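Local coordinates for Ras-related protein Rab-21 (Homo sapiens, PDB 1Z0I) that belongs to the Ras superfamily of small G proteins, has a P-loop NTPase fold and is seen here with bound GDP, at residues A[81-86]-A[115-120]; A[119-124]-A[145-150]. All blocks are in the same frame, centred on the assembly; numbering follows the deposited sequence.

Interaction 1: residues A[81-86]-A[115-120]. With GDP (guanosine-5'-diphosphate), chain C.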
ATOM      1  N   GLY A  81       8.046   5.461   3.052  1.00 22.41           N
ATOM      2  CA  GLY A  81       7.050   5.229   2.001  1.00 21.16           C
ATOM      3  C   GLY A  81       5.629   5.085   2.527  1.00 20.44           C
ATOM      4  O   GLY A  81       5.417   4.882   3.721  1.00 21.32           O
ATOM      5  N   ALA A  82       4.644   5.173   1.644  1.00 19.54           N
ATOM      6  CA  ALA A  82       3.242   5.013   2.054  1.00 19.15           C
ATOM      7  C   ALA A  82       2.389   4.300   0.986  1.00 18.43           C
ATOM      8  O   ALA A  82       2.508   4.584  -0.211  1.00 18.18           O
ATOM      9  CB  ALA A  82       2.627   6.365   2.419  1.00 18.24           C
ATOM     10  N   ILE A  83       1.541   3.377   1.438  1.00 18.07           N
ATOM     11  CA  ILE A  83       0.669   2.591   0.550  1.00 17.92           C
ATOM     12  C   ILE A  83      -0.813   2.935   0.856  1.00 18.81           C
ATOM     13  O   ILE A  83      -1.374   2.561   1.907  1.00 18.58           O
ATOM     14  CB  ILE A  83       1.003   1.090   0.651  1.00 17.98           C
ATOM     15  CG1 ILE A  83       2.477   0.875   0.234  1.00 18.68           C
ATOM     16  CG2 ILE A  83       0.074   0.210  -0.223  1.00 16.45           C
ATOM     17  CD1 ILE A  83       2.998  -0.563   0.375  1.00 17.82           C
ATOM     18  N   LEU A  84      -1.429   3.695  -0.043  1.00 19.05           N
ATOM     19  CA  LEU A  84      -2.819   4.114   0.168  1.00 19.90           C
ATOM     20  C   LEU A  84      -3.765   3.307  -0.755  1.00 19.83           C
ATOM     21  O   LEU A  84      -3.772   3.487  -1.984  1.00 20.68           O
ATOM     22  CB  LEU A  84      -2.953   5.644   0.026  1.00 18.51           C
ATOM     23  CG  LEU A  84      -4.312   6.347  -0.043  1.00 20.08           C
ATOM     24  CD1 LEU A  84      -5.235   6.021   1.137  1.00 18.89           C
ATOM     25  CD2 LEU A  84      -4.104   7.885  -0.174  1.00 21.29           C
ATOM     26  N   VAL A  85      -4.558   2.424  -0.144  1.00 19.84           N
ATOM     27  CA  VAL A  85      -5.337   1.411  -0.870  1.00 19.26           C
ATOM     28  C   VAL A  85      -6.840   1.797  -0.954  1.00 19.97           C
ATOM     29  O   VAL A  85      -7.416   2.355  -0.003  1.00 19.55           O
ATOM     30  CB  VAL A  85      -5.129   0.011  -0.210  1.00 19.29           C
ATOM     31  CG1 VAL A  85      -5.787  -1.131  -1.012  1.00 17.19           C
ATOM     32  CG2 VAL A  85      -3.632  -0.272  -0.018  1.00 18.80           C
ATOM     33  N   TYR A  86      -7.447   1.534  -2.112  1.00 19.88           N
ATOM     34  CA  TYR A  86      -8.906   1.557  -2.253  1.00 20.29           C
ATOM     35  C   TYR A  86      -9.375   0.210  -2.864  1.00 20.27           C
ATOM     36  O   TYR A  86      -8.574  -0.672  -3.186  1.00 19.96           O
ATOM     37  CB  TYR A  86      -9.380   2.780  -3.084  1.00 20.03           C
ATOM     38  CG  TYR A  86      -8.942   2.717  -4.526  1.00 21.06           C
ATOM     39  CD1 TYR A  86      -9.705   2.024  -5.486  1.00 21.24           C
ATOM     40  CD2 TYR A  86      -7.737   3.297  -4.938  1.00 21.28           C
ATOM     41  CE1 TYR A  86      -9.277   1.923  -6.800  1.00 19.53           C
ATOM     42  CE2 TYR A  86      -7.309   3.207  -6.250  1.00 19.70           C
ATOM     43  CZ  TYR A  86      -8.083   2.525  -7.175  1.00 20.71           C
ATOM     44  OH  TYR A  86      -7.654   2.443  -8.483  1.00 20.22           O
ATOM     45  N   CYS A 115       2.430   5.390  -2.775  1.00 24.02           N
ATOM     46  CA  CYS A 115       1.752   4.478  -3.698  1.00 23.63           C
ATOM     47  C   CYS A 115       0.231   4.641  -3.575  1.00 23.74           C
ATOM     48  O   CYS A 115      -0.318   4.716  -2.453  1.00 23.58           O
ATOM     49  CB  CYS A 115       2.129   3.033  -3.378  1.00 23.47           C
ATOM     50  SG  CYS A 115       3.919   2.696  -3.352  1.00 23.05           S
ATOM     51  N   ILE A 116      -0.456   4.729  -4.711  1.00 23.57           N
ATOM     52  CA  ILE A 116      -1.907   4.551  -4.685  1.00 23.94           C
ATOM     53  C   ILE A 116      -2.267   3.224  -5.383  1.00 23.82           C
ATOM     54  O   ILE A 116      -1.786   2.925  -6.483  1.00 23.70           O
ATOM     55  CB  ILE A 116      -2.691   5.828  -5.121  1.00 24.39           C
ATOM     56  CG1 ILE A 116      -2.411   6.952  -4.095  1.00 24.81           C
ATOM     57  CG2 ILE A 116      -4.201   5.556  -5.219  1.00 22.72           C
ATOM     58  CD1 ILE A 116      -2.759   8.377  -4.527  1.00 24.52           C
ATOM     59  N   VAL A 117      -3.065   2.411  -4.688  1.00 23.42           N
ATOM     60  CA  VAL A 117      -3.215   0.988  -5.035  1.00 22.41           C
ATOM     61  C   VAL A 117      -4.676   0.565  -5.164  1.00 21.92           C
ATOM     62  O   VAL A 117      -5.443   0.638  -4.201  1.00 21.06           O
ATOM     63  CB  VAL A 117      -2.501   0.064  -3.996  1.00 22.45           C
ATOM     64  CG1 VAL A 117      -2.644  -1.445  -4.385  1.00 21.09           C
ATOM     65  CG2 VAL A 117      -1.044   0.457  -3.851  1.00 21.57           C
ATOM     66  N   GLY A 118      -5.036   0.110  -6.364  1.00 21.54           N
ATOM     67  CA  GLY A 118      -6.362  -0.462  -6.601  1.00 21.75           C
ATOM     68  C   GLY A 118      -6.327  -1.957  -6.313  1.00 21.54           C
ATOM     69  O   GLY A 118      -5.753  -2.725  -7.097  1.00 21.85           O
ATOM     70  N   ASN A 119      -6.903  -2.365  -5.182  1.00 21.17           N
ATOM     71  CA  ASN A 119      -6.930  -3.791  -4.804  1.00 21.55           C
ATOM     72  C   ASN A 119      -8.220  -4.510  -5.202  1.00 21.70           C
ATOM     73  O   ASN A 119      -9.259  -3.850  -5.382  1.00 21.45           O
ATOM     74  CB  ASN A 119      -6.659  -3.980  -3.299  1.00 21.17           C
ATOM     75  CG  ASN A 119      -6.458  -5.452  -2.917  1.00 21.99           C
ATOM     76  OD1 ASN A 119      -5.640  -6.166  -3.517  1.00 22.03           O
ATOM     77  ND2 ASN A 119      -7.194  -5.906  -1.913  1.00 21.02           N
ATOM     78  N   LYS A 120      -8.150  -5.852  -5.300  1.00 21.74           N
ATOM     79  CA  LYS A 120      -9.306  -6.741  -5.544  1.00 21.89           C
ATOM     80  C   LYS A 120      -9.619  -6.911  -7.034  1.00 22.37           C
ATOM     81  O   LYS A 120     -10.798  -6.979  -7.431  1.00 22.27           O
ATOM     82  CB  LYS A 120     -10.574  -6.274  -4.782  1.00 21.78           C
ATOM     83  CG  LYS A 120     -10.486  -6.402  -3.259  1.00 22.17           C
ATOM     84  CD  LYS A 120     -11.820  -6.191  -2.555  1.00 22.57           C
ATOM     85  CE  LYS A 120     -11.588  -6.089  -1.034  1.00 22.72           C
ATOM     86  NZ  LYS A 120     -12.812  -5.994  -0.220  1.00 21.39           N
TER
HETATM   87  PB  GDP C 200      -8.693  -3.728   5.666  1.00 16.12           P
HETATM   88  O1B GDP C 200      -9.822  -3.248   6.560  1.00 17.37           O
HETATM   89  O2B GDP C 200      -8.290  -2.577   4.793  1.00 14.02           O
HETATM   90  O3B GDP C 200      -7.522  -4.196   6.504  1.00 14.84           O
HETATM   91  O3A GDP C 200      -9.272  -4.958   4.764  1.00 17.17           O
HETATM   92  PA  GDP C 200      -9.082  -6.534   5.081  1.00 17.48           P
HETATM   93  O1A GDP C 200      -7.667  -7.029   4.772  1.00 19.13           O
HETATM   94  O2A GDP C 200      -9.437  -6.955   6.462  1.00 18.86           O
HETATM   95  O5' GDP C 200     -10.060  -7.238   4.030  1.00 18.68           O
HETATM   96  C5' GDP C 200     -11.470  -7.074   4.020  1.00 20.48           C
HETATM   97  C4' GDP C 200     -12.108  -8.272   3.296  1.00 21.65           C
HETATM   98  O4' GDP C 200     -11.864  -8.279   1.882  1.00 22.09           O
HETATM   99  C3' GDP C 200     -11.603  -9.604   3.805  1.00 21.18           C
HETATM  100  O3' GDP C 200     -12.683 -10.505   3.654  1.00 20.53           O
HETATM  101  C2' GDP C 200     -10.565 -10.038   2.805  1.00 22.83           C
HETATM  102  O2' GDP C 200     -10.389 -11.468   2.822  1.00 24.14           O
HETATM  103  C1' GDP C 200     -11.167  -9.487   1.519  1.00 23.00           C
HETATM  104  N9  GDP C 200     -10.137  -9.216   0.488  1.00 22.86           N
HETATM  105  C8  GDP C 200      -8.961  -8.597   0.687  1.00 23.48           C
HETATM  106  N7  GDP C 200      -8.241  -8.518  -0.460  1.00 23.51           N
HETATM  107  C5  GDP C 200      -8.977  -9.073  -1.431  1.00 22.85           C
HETATM  108  C6  GDP C 200      -8.792  -9.305  -2.877  1.00 22.79           C
HETATM  109  O6  GDP C 200      -7.746  -8.938  -3.459  1.00 22.35           O
HETATM  110  N1  GDP C 200      -9.789  -9.916  -3.534  1.00 23.99           N
HETATM  111  C2  GDP C 200     -10.929 -10.338  -2.921  1.00 23.82           C
HETATM  112  N2  GDP C 200     -11.860 -10.960  -3.688  1.00 22.83           N
HETATM  113  N3  GDP C 200     -11.168 -10.165  -1.585  1.00 22.26           N
HETATM  114  C4  GDP C 200     -10.235  -9.539  -0.809  1.00 23.65           C
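Five backbone hydrogen bonds join strand 81-86 to strand 115-119, running from C115 N to A82 O (2.7 Å), through L84 N to C115 O, V117 N to L84 O and Y86 N to V117 O, to N119 N on Y86 O (3.1 Å). Between them, the CA-H groups of I116 and V85 make weaker contacts with L84 O and V117 O. The strands run parallel, 4.7 Å apart at their closest, with a crossing angle of -31° that reflects the twist of the sheet. They are neighbours in the mixed, six-stranded sheet of the Ras-type P-loop fold. Apolar packing differs on its two faces. On one, I83 CG2 meets V117 CG2 at 3.8 Å as the side chains cross, V85 lies alongside V117, and V85 CG1 reaches N119 CB; helix 156-169 covers I83 and C115. On the other, helix 97-107 packs on L84. The aromatic contact belongs to Y86, whose CG sits between backbone N and carbonyl carbon (chi1 67°), folding the ring back over G118. G118 CA makes a CH-pi contact with one ring face, 3.8 Å from the centroid, while I116 CG2 approaches the edge at 4.0 Å from Y86 CE2.

Interaction 2: residues A[119-124]-A[145-150]. With GDP (guanosine-5'-diphosphate), chain C.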
ATOM      1  N   ASN A 119      -6.903  -2.365  -5.182  1.00 21.17           N
ATOM      2  CA  ASN A 119      -6.930  -3.791  -4.804  1.00 21.55           C
ATOM      3  C   ASN A 119      -8.220  -4.510  -5.202  1.00 21.70           C
ATOM      4  O   ASN A 119      -9.259  -3.850  -5.382  1.00 21.45           O
ATOM      5  CB  ASN A 119      -6.659  -3.980  -3.299  1.00 21.17           C
ATOM      6  CG  ASN A 119      -6.458  -5.452  -2.917  1.00 21.99           C
ATOM      7  OD1 ASN A 119      -5.640  -6.166  -3.517  1.00 22.03           O
ATOM      8  ND2 ASN A 119      -7.194  -5.906  -1.913  1.00 21.02           N
ATOM      9  N   LYS A 120      -8.150  -5.852  -5.300  1.00 21.74           N
ATOM     10  CA  LYS A 120      -9.306  -6.741  -5.544  1.00 21.89           C
ATOM     11  C   LYS A 120      -9.619  -6.911  -7.034  1.00 22.37           C
ATOM     12  O   LYS A 120     -10.798  -6.979  -7.431  1.00 22.27           O
ATOM     13  CB  LYS A 120     -10.574  -6.274  -4.782  1.00 21.78           C
ATOM     14  CG  LYS A 120     -10.486  -6.402  -3.259  1.00 22.17           C
ATOM     15  CD  LYS A 120     -11.820  -6.191  -2.555  1.00 22.57           C
ATOM     16  CE  LYS A 120     -11.588  -6.089  -1.034  1.00 22.72           C
ATOM     17  NZ  LYS A 120     -12.812  -5.994  -0.220  1.00 21.39           N
ATOM     18  N   ILE A 121      -8.576  -6.985  -7.860  1.00 22.39           N
ATOM     19  CA  ILE A 121      -8.784  -6.965  -9.318  1.00 22.90           C
ATOM     20  C   ILE A 121      -9.316  -8.284  -9.898  1.00 23.80           C
ATOM     21  O   ILE A 121      -9.684  -8.342 -11.076  1.00 24.37           O
ATOM     22  CB  ILE A 121      -7.539  -6.476 -10.102  1.00 22.33           C
ATOM     23  CG1 ILE A 121      -6.330  -7.397  -9.820  1.00 22.70           C
ATOM     24  CG2 ILE A 121      -7.293  -4.972  -9.809  1.00 21.22           C
ATOM     25  CD1 ILE A 121      -5.141  -7.223 -10.754  1.00 22.46           C
ATOM     26  N   ASP A 122      -9.352  -9.326  -9.067  1.00 24.18           N
ATOM     27  CA  ASP A 122     -10.043 -10.576  -9.397  1.00 25.09           C
ATOM     28  C   ASP A 122     -11.555 -10.352  -9.552  1.00 26.01           C
ATOM     29  O   ASP A 122     -12.250 -11.174 -10.167  1.00 26.63           O
ATOM     30  CB  ASP A 122      -9.789 -11.640  -8.313  1.00 25.03           C
ATOM     31  CG  ASP A 122     -10.145 -11.156  -6.903  1.00 24.70           C
ATOM     32  OD1 ASP A 122      -9.508 -10.195  -6.380  1.00 24.87           O
ATOM     33  OD2 ASP A 122     -11.062 -11.751  -6.309  1.00 22.62           O
ATOM     34  N   LEU A 123     -12.059  -9.251  -8.989  1.00 26.22           N
ATOM     35  CA  LEU A 123     -13.486  -8.930  -9.043  1.00 26.42           C
ATOM     36  C   LEU A 123     -13.821  -7.910 -10.120  1.00 27.21           C
ATOM     37  O   LEU A 123     -14.802  -7.183  -9.990  1.00 28.13           O
ATOM     38  CB  LEU A 123     -13.989  -8.437  -7.673  1.00 25.91           C
ATOM     39  CG  LEU A 123     -13.884  -9.361  -6.452  1.00 25.24           C
ATOM     40  CD1 LEU A 123     -14.276  -8.618  -5.190  1.00 22.94           C
ATOM     41  CD2 LEU A 123     -14.702 -10.675  -6.602  1.00 23.16           C
ATOM     42  N   GLU A 124     -13.027  -7.872 -11.189  1.00 28.27           N
ATOM     43  CA  GLU A 124     -13.255  -6.962 -12.325  1.00 29.24           C
ATOM     44  C   GLU A 124     -14.694  -6.840 -12.833  1.00 29.48           C
ATOM     45  O   GLU A 124     -15.151  -5.730 -13.144  1.00 29.59           O
ATOM     46  CB  GLU A 124     -12.363  -7.335 -13.504  1.00 29.31           C
ATOM     47  CG  GLU A 124     -11.130  -6.473 -13.610  1.00 31.84           C
ATOM     48  CD  GLU A 124     -11.440  -5.009 -13.881  1.00 32.79           C
ATOM     49  OE1 GLU A 124     -10.843  -4.171 -13.197  1.00 34.24           O
ATOM     50  OE2 GLU A 124     -12.259  -4.687 -14.775  1.00 35.35           O
ATOM     51  N   HIS A 145       0.606   4.713  -9.351  1.00 24.75           N
ATOM     52  CA  HIS A 145      -0.580   3.887  -9.171  1.00 23.91           C
ATOM     53  C   HIS A 145      -0.283   2.421  -9.514  1.00 23.53           C
ATOM     54  O   HIS A 145       0.472   2.156 -10.440  1.00 23.61           O
ATOM     55  CB  HIS A 145      -1.744   4.429 -10.027  1.00 23.90           C
ATOM     56  CG  HIS A 145      -2.990   3.601  -9.943  1.00 22.98           C
ATOM     57  ND1 HIS A 145      -3.984   3.849  -9.024  1.00 22.66           N
ATOM     58  CD2 HIS A 145      -3.382   2.503 -10.634  1.00 22.95           C
ATOM     59  CE1 HIS A 145      -4.941   2.947  -9.159  1.00 23.52           C
ATOM     60  NE2 HIS A 145      -4.602   2.120 -10.131  1.00 23.14           N
ATOM     61  N   TYR A 146      -0.877   1.484  -8.768  1.00 22.71           N
ATOM     62  CA  TYR A 146      -0.677   0.042  -8.991  1.00 21.95           C
ATOM     63  C   TYR A 146      -1.975  -0.743  -8.799  1.00 21.29           C
ATOM     64  O   TYR A 146      -2.806  -0.374  -7.974  1.00 21.35           O
ATOM     65  CB  TYR A 146       0.344  -0.557  -8.011  1.00 21.70           C
ATOM     66  CG  TYR A 146       1.648   0.180  -7.817  1.00 22.34           C
ATOM     67  CD1 TYR A 146       1.692   1.401  -7.134  1.00 20.52           C
ATOM     68  CD2 TYR A 146       2.859  -0.378  -8.260  1.00 21.68           C
ATOM     69  CE1 TYR A 146       2.888   2.067  -6.939  1.00 21.54           C
ATOM     70  CE2 TYR A 146       4.054   0.286  -8.063  1.00 21.54           C
ATOM     71  CZ  TYR A 146       4.063   1.510  -7.401  1.00 21.54           C
ATOM     72  OH  TYR A 146       5.251   2.193  -7.198  1.00 22.70           O
ATOM     73  N   HIS A 147      -2.091  -1.864  -9.515  1.00 20.72           N
ATOM     74  CA  HIS A 147      -3.199  -2.829  -9.376  1.00 20.10           C
ATOM     75  C   HIS A 147      -2.778  -4.128  -8.668  1.00 20.02           C
ATOM     76  O   HIS A 147      -1.733  -4.708  -8.993  1.00 19.88           O
ATOM     77  CB  HIS A 147      -3.766  -3.155 -10.758  1.00 20.13           C
ATOM     78  CG  HIS A 147      -4.690  -2.099 -11.296  1.00 20.14           C
ATOM     79  ND1 HIS A 147      -5.830  -1.690 -10.627  1.00 20.00           N
ATOM     80  CD2 HIS A 147      -4.652  -1.386 -12.446  1.00 20.40           C
ATOM     81  CE1 HIS A 147      -6.438  -0.754 -11.334  1.00 20.26           C
ATOM     82  NE2 HIS A 147      -5.750  -0.556 -12.445  1.00 20.78           N
ATOM     83  N   THR A 148      -3.578  -4.566  -7.689  1.00 19.65           N
ATOM     84  CA  THR A 148      -3.286  -5.778  -6.888  1.00 19.27           C
ATOM     85  C   THR A 148      -4.495  -6.680  -6.641  1.00 19.21           C
ATOM     86  O   THR A 148      -5.622  -6.214  -6.556  1.00 19.38           O
ATOM     87  CB  THR A 148      -2.774  -5.438  -5.461  1.00 18.71           C
ATOM     88  OG1 THR A 148      -3.695  -4.530  -4.838  1.00 17.64           O
ATOM     89  CG2 THR A 148      -1.377  -4.865  -5.494  1.00 17.94           C
ATOM     90  N   SER A 149      -4.238  -7.971  -6.481  1.00 19.75           N
ATOM     91  CA  SER A 149      -5.230  -8.890  -5.939  1.00 19.81           C
ATOM     92  C   SER A 149      -4.530  -9.722  -4.874  1.00 19.89           C
ATOM     93  O   SER A 149      -3.650 -10.517  -5.192  1.00 19.49           O
ATOM     94  CB  SER A 149      -5.827  -9.789  -7.034  1.00 20.00           C
ATOM     95  OG  SER A 149      -6.685 -10.773  -6.468  1.00 20.35           O
ATOM     96  N   ALA A 150      -4.917  -9.514  -3.612  1.00 20.22           N
ATOM     97  CA  ALA A 150      -4.390 -10.292  -2.480  1.00 20.91           C
ATOM     98  C   ALA A 150      -4.896 -11.748  -2.483  1.00 21.34           C
ATOM     99  O   ALA A 150      -4.235 -12.649  -1.966  1.00 21.51           O
ATOM    100  CB  ALA A 150      -4.748  -9.610  -1.168  1.00 20.59           C
TER
HETATM  101  PB  GDP C 200      -8.693  -3.728   5.666  1.00 16.12           P
HETATM  102  O1B GDP C 200      -9.822  -3.248   6.560  1.00 17.37           O
HETATM  103  O2B GDP C 200      -8.290  -2.577   4.793  1.00 14.02           O
HETATM  104  O3B GDP C 200      -7.522  -4.196   6.504  1.00 14.84           O
HETATM  105  O3A GDP C 200      -9.272  -4.958   4.764  1.00 17.17           O
HETATM  106  PA  GDP C 200      -9.082  -6.534   5.081  1.00 17.48           P
HETATM  107  O1A GDP C 200      -7.667  -7.029   4.772  1.00 19.13           O
HETATM  108  O2A GDP C 200      -9.437  -6.955   6.462  1.00 18.86           O
HETATM  109  O5' GDP C 200     -10.060  -7.238   4.030  1.00 18.68           O
HETATM  110  C5' GDP C 200     -11.470  -7.074   4.020  1.00 20.48           C
HETATM  111  C4' GDP C 200     -12.108  -8.272   3.296  1.00 21.65           C
HETATM  112  O4' GDP C 200     -11.864  -8.279   1.882  1.00 22.09           O
HETATM  113  C3' GDP C 200     -11.603  -9.604   3.805  1.00 21.18           C
HETATM  114  O3' GDP C 200     -12.683 -10.505   3.654  1.00 20.53           O
HETATM  115  C2' GDP C 200     -10.565 -10.038   2.805  1.00 22.83           C
HETATM  116  O2' GDP C 200     -10.389 -11.468   2.822  1.00 24.14           O
HETATM  117  C1' GDP C 200     -11.167  -9.487   1.519  1.00 23.00           C
HETATM  118  N9  GDP C 200     -10.137  -9.216   0.488  1.00 22.86           N
HETATM  119  C8  GDP C 200      -8.961  -8.597   0.687  1.00 23.48           C
HETATM  120  N7  GDP C 200      -8.241  -8.518  -0.460  1.00 23.51           N
HETATM  121  C5  GDP C 200      -8.977  -9.073  -1.431  1.00 22.85           C
HETATM  122  C6  GDP C 200      -8.792  -9.305  -2.877  1.00 22.79           C
HETATM  123  O6  GDP C 200      -7.746  -8.938  -3.459  1.00 22.35           O
HETATM  124  N1  GDP C 200      -9.789  -9.916  -3.534  1.00 23.99           N
HETATM  125  C2  GDP C 200     -10.929 -10.338  -2.921  1.00 23.82           C
HETATM  126  N2  GDP C 200     -11.860 -10.960  -3.688  1.00 22.83           N
HETATM  127  N3  GDP C 200     -11.168 -10.165  -1.585  1.00 22.26           N
HETATM  128  C4  GDP C 200     -10.235  -9.539  -0.809  1.00 23.65           C
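D122 and S149 meet where two guanine-recognition loops of the Ras fold come together, the N-K-x-D segment after strand 113-119 and the SAK motif (S149, A150, K151) after strand 144-148. The tight part lies around the base. S149 OG donates to D122 OD1 (2.9 Å) from above the carboxylate plane. A chi1 of 54° tucks the D122 carboxylate in over its own backbone, turned to the base, with OD1 taking GDP N1 in a nearly straight bond (175°) and OD2 taking GDP N2. N119 OD1 accepts T148 OG1 at 2.9 Å, the two side chains crossing at about a right angle; N119 ND2 hydrogen-bonds V17 O. A150 N gives weak hydrogen bonds to N119 OD1 and to GDP O6 (2.9 Å). T148 O receives weak bonds from K120 N and I121 N, which tie the turn to the strand end. The extended K120 chain lies over one face of the guanine, CG 3.4 Å from GDP C6, and its NZ hydrogen-bonds GDP O4' and C16 O. I121 packs in closely too, its CG1 3.7 Å from S149 CB. On the looser side, partly exposed H147 crosses I121 at about a right angle, I121 CG2 lying obliquely to the imidazole, 3.7 Å from H147 ND1.

How the interactions relate
Interactions 1 and 2 adjoin each other, their centres about 10 Å apart, and share N119 and K120, where strand 113-119 gives way to the base-binding loop. That strand is the middle member of three: 81-87 pairs with it in interaction 1, and 144-148 flanks it on the other side, with probable hydrogen bonds from G118 N to Y146 O and from Y146 N to I116 O, both 2.8 Å. V117 CG1 also packs against T148 OG1 at 3.3 Å. Interaction 1 is thus largely sheet interior, touching GDP through N119 and K120, whereas interaction 2 holds the guanine along its N1/N2/O6 edge and over one face. C16, K19 and T20, in what is probably the P-loop (Walker A), also hydrogen-bond GDP.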